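Local coordinates for protein 5-carboxyvanillate decarboxylase (Sphingomonas paucimobilis, PDB 4L6D) that probably catalyses the metal-dependent decarboxylation of 5-carboxyvanillate to vanillate, and holds manganese and vanillate together in an amidohydrolase-fold active site, at residues Leu141-His146 and Leu171-Arg176; Ile50-Asp55 and Ile296-Gln301. All blocks are in the same frame, centred on the assembly; numbering follows the deposited sequence.

Contact 1. Residues Leu141-His146 and Leu171-Arg176; sequences LVINSH and LYIHPR. With MN (manganese (II) ion), chain I; VNL (4-hydroxy-3-methoxybenzoate), chain J.
His174 and Asn144 stand side by side at the C-terminal ends of two adjacent parallel strands, the usual address of an active site in a TIM barrel. His174 is the one that reaches the metal: its NE2 binds manganese at 2.2 Å, in a shell completed by O3 of the bound vanillate, a water, Glu8 and Asp297. With CG anti to the backbone N (chi1 -173°), the imidazole is carried off the sheet and its NE2 is set against the ion. On the other side of CE1, His174 ND1 donates to Pro175 O at 2.9 Å, on a lone pair of that carbonyl, which fixes the ring's rotation. Asn144 flanks it with OD1 3.3 Å from His174 CB, the amide turned 84° from the imidazole.

The next shell is the parallel ladder itself, part of the beta-alpha-beta unit built on helix 158-167. Ile143 N donates to Tyr172 O, Ile143 O accepts from His174 N, and Ser145 N reaches His174 O at 2.8 Å, pinning the backbone that carries the metal-binding imidazole. Tyr172, on the same face as His174, sends its OH to Glu8, another metal ligand. On the reverse face Leu171 CD1 nestles against Leu141 CB at 3.7 Å and against Ile143 CG2.

Past the strands, the Arg176 guanidinium lies flat on the His146 ring, centres 3.6 Å apart and planes at 16°, while Arg176 NH1 donates to His146 O at 2.9 Å from above the carbonyl plane. A leucine in place of Arg176 would probably leave Asp32, its salt-bridge partner, without a mate and strip the His146 imidazole of its flat cover. At the metal end, both His174 nitrogens are committed, and the carbonyl behind ND1 is likely to enrich the electron density that NE2 offers to manganese.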
loop_
_atom_site.group_PDB
_atom_site.type_symbol
_atom_site.label_atom_id
_atom_site.label_comp_id
_atom_site.label_asym_id
_atom_site.label_seq_id
_atom_site.Cartn_x
_atom_site.Cartn_y
_atom_site.Cartn_z
ATOM N N LEU A 141 4.708 10.898 -21.590
ATOM C CA LEU A 141 3.614 11.655 -20.981
ATOM C C LEU A 141 3.637 11.520 -19.470
ATOM O O LEU A 141 4.174 10.553 -18.930
ATOM C CB LEU A 141 2.273 11.143 -21.504
ATOM C CG LEU A 141 2.022 11.304 -22.999
ATOM C CD1 LEU A 141 0.877 10.387 -23.439
ATOM C CD2 LEU A 141 1.736 12.746 -23.388
ATOM N N VAL A 142 3.033 12.488 -18.784
ATOM C CA VAL A 142 2.877 12.423 -17.332
ATOM C C VAL A 142 1.483 12.901 -16.958
ATOM O O VAL A 142 0.939 13.836 -17.561
ATOM C CB VAL A 142 3.960 13.255 -16.588
ATOM C CG1 VAL A 142 3.900 14.731 -16.979
ATOM C CG2 VAL A 142 3.838 13.105 -15.065
ATOM N N ILE A 143 0.899 12.225 -15.983
ATOM C CA ILE A 143 -0.366 12.640 -15.396
ATOM C C ILE A 143 -0.293 12.303 -13.902
ATOM O O ILE A 143 0.434 11.386 -13.505
ATOM C CB ILE A 143 -1.574 11.966 -16.108
ATOM C CG1 ILE A 143 -2.845 12.808 -15.929
ATOM C CG2 ILE A 143 -1.771 10.536 -15.617
ATOM C CD1 ILE A 143 -2.786 14.178 -16.647
ATOM N N ASN A 144 -1.022 13.043 -13.073
ATOM C CA ASN A 144 -0.923 12.889 -11.619
ATOM C C ASN A 144 -2.135 12.213 -11.011
ATOM O O ASN A 144 -3.130 12.865 -10.711
ATOM C CB ASN A 144 -0.673 14.248 -10.967
ATOM C CG ASN A 144 0.466 14.972 -11.628
ATOM O OD1 ASN A 144 1.632 14.607 -11.434
ATOM N ND2 ASN A 144 0.150 15.951 -12.473
ATOM N N SER A 145 -2.019 10.902 -10.819
ATOM C CA SER A 145 -3.109 10.020 -10.420
ATOM C C SER A 145 -4.496 10.520 -10.859
ATOM O O SER A 145 -4.677 10.799 -12.038
ATOM C CB SER A 145 -3.030 9.671 -8.936
ATOM O OG SER A 145 -3.734 8.470 -8.699
ATOM N N HIS A 146 -5.439 10.680 -9.935
ATOM C CA HIS A 146 -6.839 10.895 -10.293
ATOM C C HIS A 146 -7.120 12.209 -11.014
ATOM O O HIS A 146 -6.366 13.168 -10.901
ATOM C CB HIS A 146 -7.740 10.794 -9.053
ATOM C CG HIS A 146 -7.794 12.042 -8.224
ATOM N ND1 HIS A 146 -8.680 13.070 -8.481
ATOM C CD2 HIS A 146 -7.081 12.424 -7.137
ATOM C CE1 HIS A 146 -8.512 14.027 -7.584
ATOM N NE2 HIS A 146 -7.544 13.663 -6.761
ATOM N N LEU A 171 3.238 6.468 -20.343
ATOM C CA LEU A 171 2.596 7.403 -19.419
ATOM C C LEU A 171 3.101 7.192 -18.001
ATOM O O LEU A 171 2.897 6.132 -17.410
ATOM C CB LEU A 171 1.079 7.225 -19.446
ATOM C CG LEU A 171 0.310 8.047 -18.406
ATOM C CD1 LEU A 171 0.399 9.549 -18.700
ATOM C CD2 LEU A 171 -1.144 7.608 -18.366
ATOM N N TYR A 172 3.764 8.209 -17.458
ATOM C CA TYR A 172 4.176 8.194 -16.063
ATOM C C TYR A 172 2.976 8.636 -15.243
ATOM O O TYR A 172 2.507 9.763 -15.397
ATOM C CB TYR A 172 5.343 9.170 -15.868
ATOM C CG TYR A 172 6.251 8.883 -14.686
ATOM C CD1 TYR A 172 5.742 8.771 -13.395
ATOM C CD2 TYR A 172 7.626 8.745 -14.867
ATOM C CE1 TYR A 172 6.577 8.531 -12.314
ATOM C CE2 TYR A 172 8.472 8.503 -13.804
ATOM C CZ TYR A 172 7.940 8.385 -12.532
ATOM O OH TYR A 172 8.793 8.141 -11.489
ATOM N N ILE A 173 2.440 7.743 -14.416
ATOM C CA ILE A 173 1.375 8.146 -13.500
ATOM C C ILE A 173 2.012 8.512 -12.175
ATOM O O ILE A 173 2.282 7.647 -11.330
ATOM C CB ILE A 173 0.269 7.079 -13.332
ATOM C CG1 ILE A 173 -0.366 6.758 -14.689
ATOM C CG2 ILE A 173 -0.802 7.604 -12.386
ATOM C CD1 ILE A 173 -1.435 5.661 -14.632
ATOM N N HIS A 174 2.266 9.810 -12.031
ATOM C CA HIS A 174 2.872 10.399 -10.844
ATOM C C HIS A 174 1.795 10.526 -9.770
ATOM O O HIS A 174 0.615 10.562 -10.085
ATOM C CB HIS A 174 3.401 11.779 -11.247
ATOM C CG HIS A 174 4.203 12.464 -10.188
ATOM N ND1 HIS A 174 3.628 13.195 -9.168
ATOM C CD2 HIS A 174 5.539 12.528 -9.988
ATOM C CE1 HIS A 174 4.576 13.681 -8.390
ATOM N NE2 HIS A 174 5.746 13.290 -8.864
ATOM N N PRO A 175 2.180 10.588 -8.487
ATOM C CA PRO A 175 1.132 10.804 -7.479
ATOM C C PRO A 175 0.495 12.201 -7.483
ATOM O O PRO A 175 0.988 13.166 -8.066
ATOM C CB PRO A 175 1.871 10.589 -6.143
ATOM C CG PRO A 175 3.079 9.767 -6.511
ATOM C CD PRO A 175 3.469 10.211 -7.881
ATOM N N ARG A 176 -0.651 12.274 -6.823
ATOM C CA ARG A 176 -1.134 13.515 -6.226
ATOM C C ARG A 176 -1.772 13.075 -4.913
ATOM O O ARG A 176 -1.739 11.896 -4.569
ATOM C CB ARG A 176 -2.114 14.264 -7.144
ATOM C CG ARG A 176 -3.356 13.462 -7.507
ATOM C CD ARG A 176 -4.292 14.227 -8.417
ATOM N NE ARG A 176 -4.934 15.350 -7.744
ATOM C CZ ARG A 176 -5.946 16.036 -8.260
ATOM N NH1 ARG A 176 -6.404 15.717 -9.465
ATOM N NH2 ARG A 176 -6.487 17.039 -7.578
HETATM MN MN MN I . 7.686 13.462 -7.842
HETATM C C1 VNL J . 6.529 16.342 -2.840
HETATM C CO1 VNL J . 7.425 15.300 -3.116
HETATM C CO2 VNL J . 5.680 16.858 -3.839
HETATM C CM1 VNL J . 7.498 14.753 -4.410
HETATM C CM2 VNL J . 5.726 16.322 -5.123
HETATM O OM VNL J . 4.940 16.757 -6.159
HETATM C CZ VNL J . 6.669 15.240 -5.421
HETATM C CC VNL J . 6.497 16.939 -1.458
HETATM C CV VNL J . 3.978 17.808 -5.947
HETATM O O1 VNL J . 7.430 16.714 -0.641
HETATM O O2 VNL J . 5.557 17.717 -1.167
HETATM O O3 VNL J . 6.896 15.000 -6.748
HETATM O O HOH W 1 8.531 14.612 -9.507
#

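Contact 2. Residues Ile50-Asp55 and Ile296-Gln301; sequences IGRLSD and IDYPYQ. With MN (manganese (II) ion), chain I; VNL (4-hydroxy-3-methoxybenzoate), chain J.
Arg52 lies against Pro299 where helix 49-54 packs on the loop that follows strand 292-293, the last strand of the amidohydrolase (beta/alpha)8 barrel. The two side chains run past each other in opposite directions. A bend in the arginine chain (chi3 60°) lays one face of the guanidinium over the proline, with Arg52 NH1 3.5 Å from Pro299 CB. The same nitrogen donates to Pro299 O at 2.9 Å, the bond being tilted from both the carbonyl and the guanidinium planes. That oxygen takes a second hydrogen, from a water that in turn accepts from Arg52 NH2, while Glu59 forms a salt bridge with Arg52 NE. The charged group is thus held from several sides.

Pro299 follows a cis peptide, and the resulting tight turn sets its CB over the centre of the Tyr298 ring. The Tyr298 ring stands 76° from the guanidinium, its CE1 3.5 Å from Arg52 NH2. Its hydroxyl donates to another water, at 2.7 Å from Tyr298 OH, which bridges back to Arg52 O and Asp55 OD2 at the end of the helix.

Leu53 supplies the apolar half of the interface. Crossing the proline at about a right angle, it brings CD2 to within 3.6 Å of Pro299 CG, and its CD1 comes 3.5 Å from Tyr300 OH, a hydroxyl that is hydrogen-bonded to Thr77. Tyr300 in turn spreads a ring face over the aromatic ring of vanillate, with Tyr300 CD1 3.3 Å from C1 of the ligand, so this packing backs one wall of the pocket. At the start of the same turn Asp297 faces the metal: His227 holds its OD2, and Asp297 OD1 binds manganese at 2.1 Å.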
loop_
_atom_site.group_PDB
_atom_site.type_symbol
_atom_site.label_atom_id
_atom_site.label_comp_id
_atom_site.label_asym_id
_atom_site.label_seq_id
_atom_site.Cartn_x
_atom_site.Cartn_y
_atom_site.Cartn_z
ATOM N N ILE A 50 8.702 27.261 -5.533
ATOM C CA ILE A 50 8.401 27.726 -6.893
ATOM C C ILE A 50 9.677 28.019 -7.680
ATOM O O ILE A 50 9.812 27.605 -8.829
ATOM C CB ILE A 50 7.466 28.953 -6.904
ATOM C CG1 ILE A 50 6.046 28.524 -6.539
ATOM C CG2 ILE A 50 7.485 29.644 -8.275
ATOM C CD1 ILE A 50 5.115 29.662 -6.257
ATOM N N GLY A 51 10.618 28.710 -7.050
ATOM C CA GLY A 51 11.873 29.032 -7.707
ATOM C C GLY A 51 12.660 27.789 -8.089
ATOM O O GLY A 51 13.202 27.708 -9.197
ATOM N N ARG A 52 12.724 26.817 -7.184
ATOM C CA ARG A 52 13.479 25.597 -7.444
ATOM C C ARG A 52 12.845 24.727 -8.528
ATOM O O ARG A 52 13.548 24.117 -9.334
ATOM C CB ARG A 52 13.716 24.835 -6.137
ATOM C CG ARG A 52 14.425 25.734 -5.108
ATOM C CD ARG A 52 14.906 24.998 -3.883
ATOM N NE ARG A 52 15.847 23.951 -4.251
ATOM C CZ ARG A 52 15.606 22.662 -4.069
ATOM N NH1 ARG A 52 14.470 22.284 -3.498
ATOM N NH2 ARG A 52 16.498 21.758 -4.445
ATOM N N LEU A 53 11.517 24.693 -8.555
ATOM C CA LEU A 53 10.789 23.988 -9.606
ATOM C C LEU A 53 10.965 24.665 -10.961
ATOM O O LEU A 53 11.087 23.995 -11.997
ATOM C CB LEU A 53 9.298 23.961 -9.261
ATOM C CG LEU A 53 8.897 22.994 -8.141
ATOM C CD1 LEU A 53 7.511 23.349 -7.606
ATOM C CD2 LEU A 53 8.891 21.565 -8.667
ATOM N N SER A 54 10.968 25.995 -10.956
ATOM C CA SER A 54 11.030 26.759 -12.202
ATOM C C SER A 54 12.424 26.683 -12.801
ATOM O O SER A 54 12.587 26.726 -14.017
ATOM C CB SER A 54 10.676 28.230 -11.959
ATOM O OG SER A 54 9.360 28.364 -11.443
ATOM N N ASP A 55 13.430 26.596 -11.940
ATOM C CA ASP A 55 14.815 26.598 -12.392
ATOM C C ASP A 55 15.194 25.325 -13.146
ATOM O O ASP A 55 14.971 24.209 -12.665
ATOM C CB ASP A 55 15.758 26.756 -11.206
ATOM C CG ASP A 55 17.177 26.402 -11.561
ATOM O OD1 ASP A 55 17.747 27.095 -12.431
ATOM O OD2 ASP A 55 17.701 25.427 -10.989
ATOM N N ILE A 296 15.364 10.749 -9.134
ATOM C CA ILE A 296 15.749 11.515 -7.953
ATOM C C ILE A 296 14.528 12.043 -7.207
ATOM O O ILE A 296 14.516 12.053 -5.971
ATOM C CB ILE A 296 16.663 12.703 -8.313
ATOM C CG1 ILE A 296 17.922 12.220 -9.040
ATOM C CG2 ILE A 296 17.011 13.504 -7.056
ATOM C CD1 ILE A 296 18.648 13.342 -9.753
ATOM N N ASP A 297 13.508 12.471 -7.954
ATOM C CA ASP A 297 12.407 13.276 -7.416
ATOM C C ASP A 297 12.874 14.687 -7.016
ATOM O O ASP A 297 12.384 15.261 -6.040
ATOM C CB ASP A 297 11.695 12.581 -6.238
ATOM C CG ASP A 297 10.187 12.589 -6.378
ATOM O OD1 ASP A 297 9.659 13.435 -7.125
ATOM O OD2 ASP A 297 9.526 11.750 -5.727
ATOM N N TYR A 298 13.814 15.245 -7.777
ATOM C CA TYR A 298 14.243 16.628 -7.602
ATOM C C TYR A 298 13.097 17.549 -8.068
ATOM O O TYR A 298 12.398 17.209 -9.015
ATOM C CB TYR A 298 15.504 16.861 -8.442
ATOM C CG TYR A 298 16.068 18.252 -8.311
ATOM C CD1 TYR A 298 16.983 18.553 -7.314
ATOM C CD2 TYR A 298 15.668 19.274 -9.172
ATOM C CE1 TYR A 298 17.495 19.825 -7.180
ATOM C CE2 TYR A 298 16.173 20.548 -9.044
ATOM C CZ TYR A 298 17.095 20.819 -8.048
ATOM O OH TYR A 298 17.609 22.085 -7.893
ATOM N N PRO A 299 12.888 18.714 -7.417
ATOM C CA PRO A 299 13.630 19.320 -6.305
ATOM C C PRO A 299 13.092 18.950 -4.934
ATOM O O PRO A 299 13.513 19.531 -3.925
ATOM C CB PRO A 299 13.428 20.814 -6.553
ATOM C CG PRO A 299 12.039 20.894 -7.097
ATOM C CD PRO A 299 11.898 19.655 -7.980
ATOM N N TYR A 300 12.173 17.998 -4.891
ATOM C CA TYR A 300 11.594 17.580 -3.620
ATOM C C TYR A 300 12.563 16.732 -2.792
ATOM O O TYR A 300 12.419 16.625 -1.572
ATOM C CB TYR A 300 10.273 16.855 -3.875
ATOM C CG TYR A 300 9.245 17.738 -4.574
ATOM C CD1 TYR A 300 8.569 18.741 -3.877
ATOM C CD2 TYR A 300 8.973 17.591 -5.932
ATOM C CE1 TYR A 300 7.638 19.566 -4.511
ATOM C CE2 TYR A 300 8.039 18.410 -6.575
ATOM C CZ TYR A 300 7.376 19.390 -5.860
ATOM O OH TYR A 300 6.451 20.204 -6.479
ATOM N N GLN A 301 13.539 16.125 -3.467
ATOM C CA GLN A 301 14.639 15.419 -2.817
ATOM C C GLN A 301 15.956 15.862 -3.442
ATOM O O GLN A 301 15.980 16.304 -4.593
ATOM C CB GLN A 301 14.478 13.909 -2.952
ATOM C CG GLN A 301 13.237 13.411 -2.252
ATOM C CD GLN A 301 13.298 11.944 -1.879
ATOM O OE1 GLN A 301 12.270 11.327 -1.666
ATOM N NE2 GLN A 301 14.504 11.401 -1.744
HETATM MN MN MN I . 7.686 13.462 -7.842
HETATM C C1 VNL J . 6.529 16.342 -2.840
HETATM C CO1 VNL J . 7.425 15.300 -3.116
HETATM C CO2 VNL J . 5.680 16.858 -3.839
HETATM C CM1 VNL J . 7.498 14.753 -4.410
HETATM C CM2 VNL J . 5.726 16.322 -5.123
HETATM O OM VNL J . 4.940 16.757 -6.159
HETATM C CZ VNL J . 6.669 15.240 -5.421
HETATM C CC VNL J . 6.497 16.939 -1.458
HETATM C CV VNL J . 3.978 17.808 -5.947
HETATM O O1 VNL J . 7.430 16.714 -0.641
HETATM O O2 VNL J . 5.557 17.717 -1.167
HETATM O O3 VNL J . 6.896 15.000 -6.748
HETATM O O HOH W 2 16.300 23.961 -9.238
HETATM O O HOH W 3 16.557 19.108 -3.516
HETATM O O HOH W 1 8.531 14.612 -9.507
#

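Followed from the N terminus, the chain first passes residues 50-55, on a short helix outside the barrel strands, and does not meet their partner, 296-301, until some 240 residues later. Contact 2 therefore closes a very long loop, spanning seven of the eight barrel strands. Within it, contact 1 closes a much shorter one, leaving strand 140-144, running through helix 158-167 and returning on strand 171-174. The two nest without crossing. Contact 1 joins neighbouring strands near the middle of the chain, whereas contact 2 ties an early helix to the loop after the final strand. Their centres are about 17 Å apart, yet both border the same manganese, vanillate and metal-bound water.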